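Local coordinates for protein dextranase (Pseudarthrobacter oxydans, PDB 6NZS) that catalyses the endohydrolysis of alpha-1,6-glucosidic linkages in dextran as a glycoside hydrolase of family 49, at residues A[212-217]-A[230-235]; A[460-465]-A[523-528]. One frame throughout, in Å; residues are numbered along the deposited sequence.

Overall arrangement
Both contacts belong to the right-handed parallel beta-helix of the enzyme, and they illustrate how the same solenoid is tied together at places far apart along it, one at its first strands, the other among later coils. Contact 1 pairs the first turn, 212-217, with the next, 230-235, through parallel strands and the bend that follows them. Contact 2 joins two loops of late turns, 460-465 and 523-528, where the second segment runs out of the outermost strand of a parallel sheet. Their centres lie 51 Å apart, on opposite sides of the chain's centre, and their nearest atoms about 40 Å apart, so neither touches the other. Along the chain contact 1 closes before contact 2 opens. No bound substrate or metal lies among their partners.

Contact 1 of 2, residues A[212-217]-A[230-235]; sequences HYPAEG and IYFKPG
CE2 of Tyr213 lies over one face of the Tyr231 ring, toward its rim, 3.6 Å from CG of Tyr231. The two planes are inclined at 52°, so the pair is oblique, neither a stack nor a T-shape. The Phe232 ring is met over a face by Pro214, whose CG points at it in a CH-pi contact, 3.7 Å from CE2 of Phe232. At the edge of the His212 imidazole, near its plane, lies CG2 of Ile230; the same methyl also touches CG of Pro214, which thus meets isoleucine and phenyl ring in directions about a right angle apart. As strand neighbours, Tyr231 and Phe232 point to different faces of the sheet and serve different partners; Tyr231 holds CG opposite its own N (chi1 -173°), which brings its ring up to CE2 of Tyr213. An alanine in place of Tyr231 would probably strip the Tyr213 ring of the face it leans on, leaving it held mainly at its hydroxyl, by Glu206, and freer to swing.

The principle at work is the coil-to-coil stacking of a parallel beta-helix. His212 and Ile230 form a parallel bridge, and Tyr231 N donates to His212 O at 2.9 Å, almost straight at 169°. Tyr255 of the next coil meets Tyr231 with its ring likewise inclined. Past the strands the backbones separate, and a single water fills in: it donates to Pro214 O and Tyr231 O and accepts from Lys233 N, satisfying three backbone groups at once. Further on, the extended Glu216 chain reaches across Gly235, placing OE1 3.2 Å from Gly235 CA, and that oxygen takes the N-H of Thr236.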
loop_
_atom_site.group_PDB
_atom_site.type_symbol
_atom_site.label_atom_id
_atom_site.label_comp_id
_atom_site.label_asym_id
_atom_site.label_seq_id
_atom_site.Cartn_x
_atom_site.Cartn_y
_atom_site.Cartn_z
ATOM N N HIS A 212 8.834 -28.991 0.019
ATOM C CA HIS A 212 9.974 -28.748 0.888
ATOM C C HIS A 212 9.515 -27.879 2.055
ATOM O O HIS A 212 8.910 -26.821 1.842
ATOM C CB HIS A 212 11.078 -28.025 0.114
ATOM C CG HIS A 212 12.211 -27.561 0.976
ATOM N ND1 HIS A 212 13.105 -28.431 1.562
ATOM C CD2 HIS A 212 12.587 -26.318 1.362
ATOM C CE1 HIS A 212 13.983 -27.746 2.273
ATOM N NE2 HIS A 212 13.695 -26.461 2.163
ATOM N N TYR A 213 9.800 -28.323 3.280
ATOM C CA TYR A 213 9.462 -27.579 4.493
ATOM C C TYR A 213 10.745 -27.048 5.110
ATOM O O TYR A 213 11.476 -27.810 5.763
ATOM C CB TYR A 213 8.763 -28.492 5.502
ATOM C CG TYR A 213 7.473 -29.131 5.057
ATOM C CD1 TYR A 213 7.472 -30.387 4.462
ATOM C CD2 TYR A 213 6.255 -28.499 5.269
ATOM C CE1 TYR A 213 6.292 -30.986 4.074
ATOM C CE2 TYR A 213 5.076 -29.085 4.883
ATOM C CZ TYR A 213 5.100 -30.330 4.289
ATOM O OH TYR A 213 3.924 -30.920 3.902
ATOM N N PRO A 214 11.065 -25.768 4.964
ATOM C CA PRO A 214 12.275 -25.246 5.611
ATOM C C PRO A 214 12.184 -25.359 7.126
ATOM O O PRO A 214 11.111 -25.225 7.718
ATOM C CB PRO A 214 12.313 -23.781 5.161
ATOM C CG PRO A 214 11.535 -23.757 3.891
ATOM C CD PRO A 214 10.442 -24.778 4.071
ATOM N N ALA A 215 13.324 -25.628 7.755
ATOM C CA ALA A 215 13.404 -25.566 9.203
ATOM C C ALA A 215 13.560 -24.118 9.641
ATOM O O ALA A 215 14.079 -23.281 8.902
ATOM C CB ALA A 215 14.609 -26.370 9.701
ATOM N N GLU A 216 13.103 -23.829 10.855
ATOM C CA GLU A 216 13.296 -22.498 11.407
ATOM C C GLU A 216 14.779 -22.156 11.455
ATOM O O GLU A 216 15.639 -23.029 11.615
ATOM C CB GLU A 216 12.713 -22.423 12.814
ATOM C CG GLU A 216 11.202 -22.401 12.859
ATOM C CD GLU A 216 10.684 -21.994 14.219
ATOM O OE1 GLU A 216 10.694 -20.782 14.523
ATOM O OE2 GLU A 216 10.276 -22.889 14.986
ATOM N N GLY A 217 15.076 -20.869 11.311
ATOM C CA GLY A 217 16.447 -20.402 11.314
ATOM C C GLY A 217 16.897 -19.901 9.960
ATOM O O GLY A 217 16.088 -19.424 9.159
ATOM N N ILE A 230 7.292 -24.774 -1.653
ATOM C CA ILE A 230 8.028 -24.429 -0.445
ATOM C C ILE A 230 7.003 -23.960 0.574
ATOM O O ILE A 230 6.288 -22.977 0.335
ATOM C CB ILE A 230 9.101 -23.363 -0.706
ATOM C CG1 ILE A 230 10.075 -23.843 -1.788
ATOM C CG2 ILE A 230 9.847 -23.055 0.586
ATOM C CD1 ILE A 230 11.029 -22.773 -2.278
ATOM N N TYR A 231 6.916 -24.675 1.695
ATOM C CA TYR A 231 5.861 -24.499 2.689
ATOM C C TYR A 231 6.526 -24.078 3.989
ATOM O O TYR A 231 7.251 -24.869 4.601
ATOM C CB TYR A 231 5.137 -25.832 2.863
ATOM C CG TYR A 231 3.899 -25.840 3.742
ATOM C CD1 TYR A 231 3.956 -25.488 5.085
ATOM C CD2 TYR A 231 2.674 -26.251 3.224
ATOM C CE1 TYR A 231 2.826 -25.523 5.881
ATOM C CE2 TYR A 231 1.542 -26.284 4.011
ATOM C CZ TYR A 231 1.627 -25.919 5.338
ATOM O OH TYR A 231 0.494 -25.956 6.131
ATOM N N PHE A 232 6.281 -22.838 4.416
ATOM C CA PHE A 232 6.829 -22.326 5.669
ATOM C C PHE A 232 5.799 -22.545 6.770
ATOM O O PHE A 232 4.759 -21.878 6.803
ATOM C CB PHE A 232 7.180 -20.845 5.556
ATOM C CG PHE A 232 8.386 -20.567 4.708
ATOM C CD1 PHE A 232 8.255 -20.363 3.342
ATOM C CD2 PHE A 232 9.648 -20.476 5.281
ATOM C CE1 PHE A 232 9.363 -20.097 2.557
ATOM C CE2 PHE A 232 10.766 -20.200 4.498
ATOM C CZ PHE A 232 10.619 -20.012 3.137
ATOM N N LYS A 233 6.081 -23.487 7.662
ATOM C CA LYS A 233 5.242 -23.706 8.823
ATOM C C LYS A 233 5.369 -22.513 9.764
ATOM O O LYS A 233 6.285 -21.696 9.623
ATOM C CB LYS A 233 5.677 -24.994 9.532
ATOM C CG LYS A 233 5.330 -26.258 8.756
ATOM C CD LYS A 233 5.564 -27.520 9.575
ATOM C CE LYS A 233 7.041 -27.798 9.769
ATOM N NZ LYS A 233 7.268 -29.034 10.580
ATOM N N PRO A 234 4.462 -22.380 10.730
ATOM C CA PRO A 234 4.614 -21.303 11.716
ATOM C C PRO A 234 5.995 -21.365 12.354
ATOM O O PRO A 234 6.513 -22.446 12.659
ATOM C CB PRO A 234 3.497 -21.584 12.728
ATOM C CG PRO A 234 2.464 -22.307 11.938
ATOM C CD PRO A 234 3.229 -23.160 10.953
ATOM N N GLY A 235 6.596 -20.200 12.539
ATOM C CA GLY A 235 7.965 -20.103 12.997
ATOM C C GLY A 235 8.634 -18.900 12.366
ATOM O O GLY A 235 8.003 -18.111 11.667
HETATM O O HOH W 1 8.314 -25.255 7.141
#

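Contact 2 of 2, residues A[460-465]-A[523-528]; sequences GSTTKA and KRYTNP
Two backbone hydrogen bonds tie these loops together: Thr526 N donates to Thr462 O in a nearly straight bond (2.9 Å, 175°), and Ala465 N reaches Thr526 O from above the carbonyl plane, at 2.9 Å and a more bent 148°. The Tyr525 ring lies alongside the first of these. Its CG is anti to the carbonyl carbon (chi1 -78°), which swings the ring toward the loop, where CA of Thr462 makes a CH-pi contact with one face, 4.0 Å from the ring centroid and set toward the rim. The methyl CG2 of Thr462 approaches the phenol end of the ring, 4.0 Å from CZ of Tyr525. Beyond it, a water accepts from Tyr525 OH and donates to Ser461 O, linking ring and loop.

In the beta-helix these loops leave strands 450-452 and 521-524 of the same parallel sheet, with 489-493 between them, and Tyr525 also rests on Tyr492 of that middle strand. Ser461 OG closes an ST turn by accepting from Thr463 N, shaping the loop that carries Thr462 to the ring. Thr526 OG1 donates to Asn527 O at 2.8 Å and accepts a hydrogen bond from a second water, which also meets Thr462 OG1. The buried CB of Ala465 packs 3.7 Å from CB of Tyr525.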
loop_
_atom_site.group_PDB
_atom_site.type_symbol
_atom_site.label_atom_id
_atom_site.label_comp_id
_atom_site.label_asym_id
_atom_site.label_seq_id
_atom_site.Cartn_x
_atom_site.Cartn_y
_atom_site.Cartn_z
ATOM N N GLY A 460 10.779 17.744 -16.112
ATOM C CA GLY A 460 10.507 19.118 -16.484
ATOM C C GLY A 460 10.262 19.355 -17.955
ATOM O O GLY A 460 9.895 20.464 -18.347
ATOM N N SER A 461 10.445 18.338 -18.787
ATOM C CA SER A 461 10.227 18.493 -20.214
ATOM C C SER A 461 8.745 18.381 -20.540
ATOM O O SER A 461 7.996 17.643 -19.890
ATOM C CB SER A 461 11.003 17.422 -20.978
ATOM O OG SER A 461 10.640 17.414 -22.348
ATOM N N THR A 462 8.315 19.130 -21.552
ATOM C CA THR A 462 6.958 19.006 -22.068
ATOM C C THR A 462 6.912 18.324 -23.426
ATOM O O THR A 462 5.846 18.290 -24.050
ATOM C CB THR A 462 6.255 20.361 -22.124
ATOM O OG1 THR A 462 6.911 21.205 -23.084
ATOM C CG2 THR A 462 6.281 21.030 -20.754
ATOM N N THR A 463 8.038 17.769 -23.886
ATOM C CA THR A 463 8.159 17.179 -25.215
ATOM C C THR A 463 8.363 15.669 -25.171
ATOM O O THR A 463 8.882 15.088 -26.131
ATOM C CB THR A 463 9.286 17.852 -26.003
ATOM O OG1 THR A 463 10.527 17.705 -25.293
ATOM C CG2 THR A 463 8.978 19.325 -26.198
ATOM N N LYS A 464 7.947 15.020 -24.085
ATOM C CA LYS A 464 8.170 13.595 -23.881
ATOM C C LYS A 464 6.919 12.754 -24.113
ATOM O O LYS A 464 6.922 11.564 -23.783
ATOM C CB LYS A 464 8.711 13.345 -22.471
ATOM C CG LYS A 464 9.969 14.134 -22.126
ATOM C CD LYS A 464 11.176 13.600 -22.879
ATOM C CE LYS A 464 11.806 12.416 -22.168
ATOM N NZ LYS A 464 12.976 11.876 -22.936
ATOM N N ALA A 465 5.860 13.339 -24.664
ATOM C CA ALA A 465 4.612 12.631 -24.913
ATOM C C ALA A 465 4.656 11.907 -26.259
ATOM O O ALA A 465 5.543 12.129 -27.089
ATOM C CB ALA A 465 3.434 13.603 -24.882
ATOM N N LYS A 523 -2.949 18.897 -18.342
ATOM C CA LYS A 523 -2.092 19.519 -19.343
ATOM C C LYS A 523 -1.781 18.513 -20.438
ATOM O O LYS A 523 -1.592 17.326 -20.161
ATOM C CB LYS A 523 -0.767 19.975 -18.719
ATOM C CG LYS A 523 -0.926 21.027 -17.614
ATOM C CD LYS A 523 0.425 21.551 -17.145
ATOM C CE LYS A 523 0.257 22.633 -16.090
ATOM N NZ LYS A 523 -0.281 23.896 -16.689
ATOM N N ARG A 524 -1.714 18.998 -21.679
ATOM C CA ARG A 524 -1.396 18.169 -22.837
ATOM C C ARG A 524 0.055 18.413 -23.230
ATOM O O ARG A 524 0.421 19.531 -23.610
ATOM C CB ARG A 524 -2.325 18.504 -24.006
ATOM C CG ARG A 524 -3.795 18.308 -23.689
ATOM C CD ARG A 524 -4.683 18.426 -24.917
ATOM N NE ARG A 524 -4.739 19.781 -25.459
ATOM C CZ ARG A 524 -4.541 20.088 -26.738
ATOM N NH1 ARG A 524 -4.256 19.144 -27.622
ATOM N NH2 ARG A 524 -4.622 21.350 -27.136
ATOM N N TYR A 525 0.879 17.374 -23.136
ATOM C CA TYR A 525 2.268 17.469 -23.557
ATOM C C TYR A 525 2.381 17.130 -25.048
ATOM O O TYR A 525 1.412 16.709 -25.687
ATOM C CB TYR A 525 3.157 16.585 -22.677
ATOM C CG TYR A 525 3.474 17.188 -21.311
ATOM C CD1 TYR A 525 2.795 18.312 -20.851
ATOM C CD2 TYR A 525 4.462 16.645 -20.501
ATOM C CE1 TYR A 525 3.085 18.869 -19.610
ATOM C CE2 TYR A 525 4.763 17.201 -19.259
ATOM C CZ TYR A 525 4.073 18.310 -18.831
ATOM O OH TYR A 525 4.362 18.869 -17.602
ATOM N N THR A 526 3.573 17.343 -25.608
ATOM C CA THR A 526 3.830 17.106 -27.028
ATOM C C THR A 526 4.928 16.070 -27.208
ATOM O O THR A 526 5.623 15.690 -26.267
ATOM C CB THR A 526 4.264 18.392 -27.757
ATOM O OG1 THR A 526 5.633 18.683 -27.440
ATOM C CG2 THR A 526 3.397 19.570 -27.361
ATOM N N ASN A 527 5.100 15.628 -28.454
ATOM C CA ASN A 527 6.299 14.892 -28.832
ATOM C C ASN A 527 7.396 15.898 -29.177
ATOM O O ASN A 527 7.155 17.108 -29.176
ATOM C CB ASN A 527 5.977 13.907 -29.962
ATOM C CG ASN A 527 5.494 14.583 -31.237
ATOM O OD1 ASN A 527 5.642 15.789 -31.426
ATOM N ND2 ASN A 527 4.909 13.785 -32.127
ATOM N N PRO A 528 8.626 15.441 -29.448
ATOM C CA PRO A 528 9.682 16.407 -29.798
ATOM C C PRO A 528 9.366 17.245 -31.024
ATOM O O PRO A 528 9.833 18.388 -31.117
ATOM C CB PRO A 528 10.919 15.523 -29.996
ATOM C CG PRO A 528 10.664 14.354 -29.120
ATOM C CD PRO A 528 9.187 14.092 -29.241
HETATM O O HOH W 2 7.109 18.695 -17.490
HETATM O O HOH W 3 6.048 20.989 -25.673
#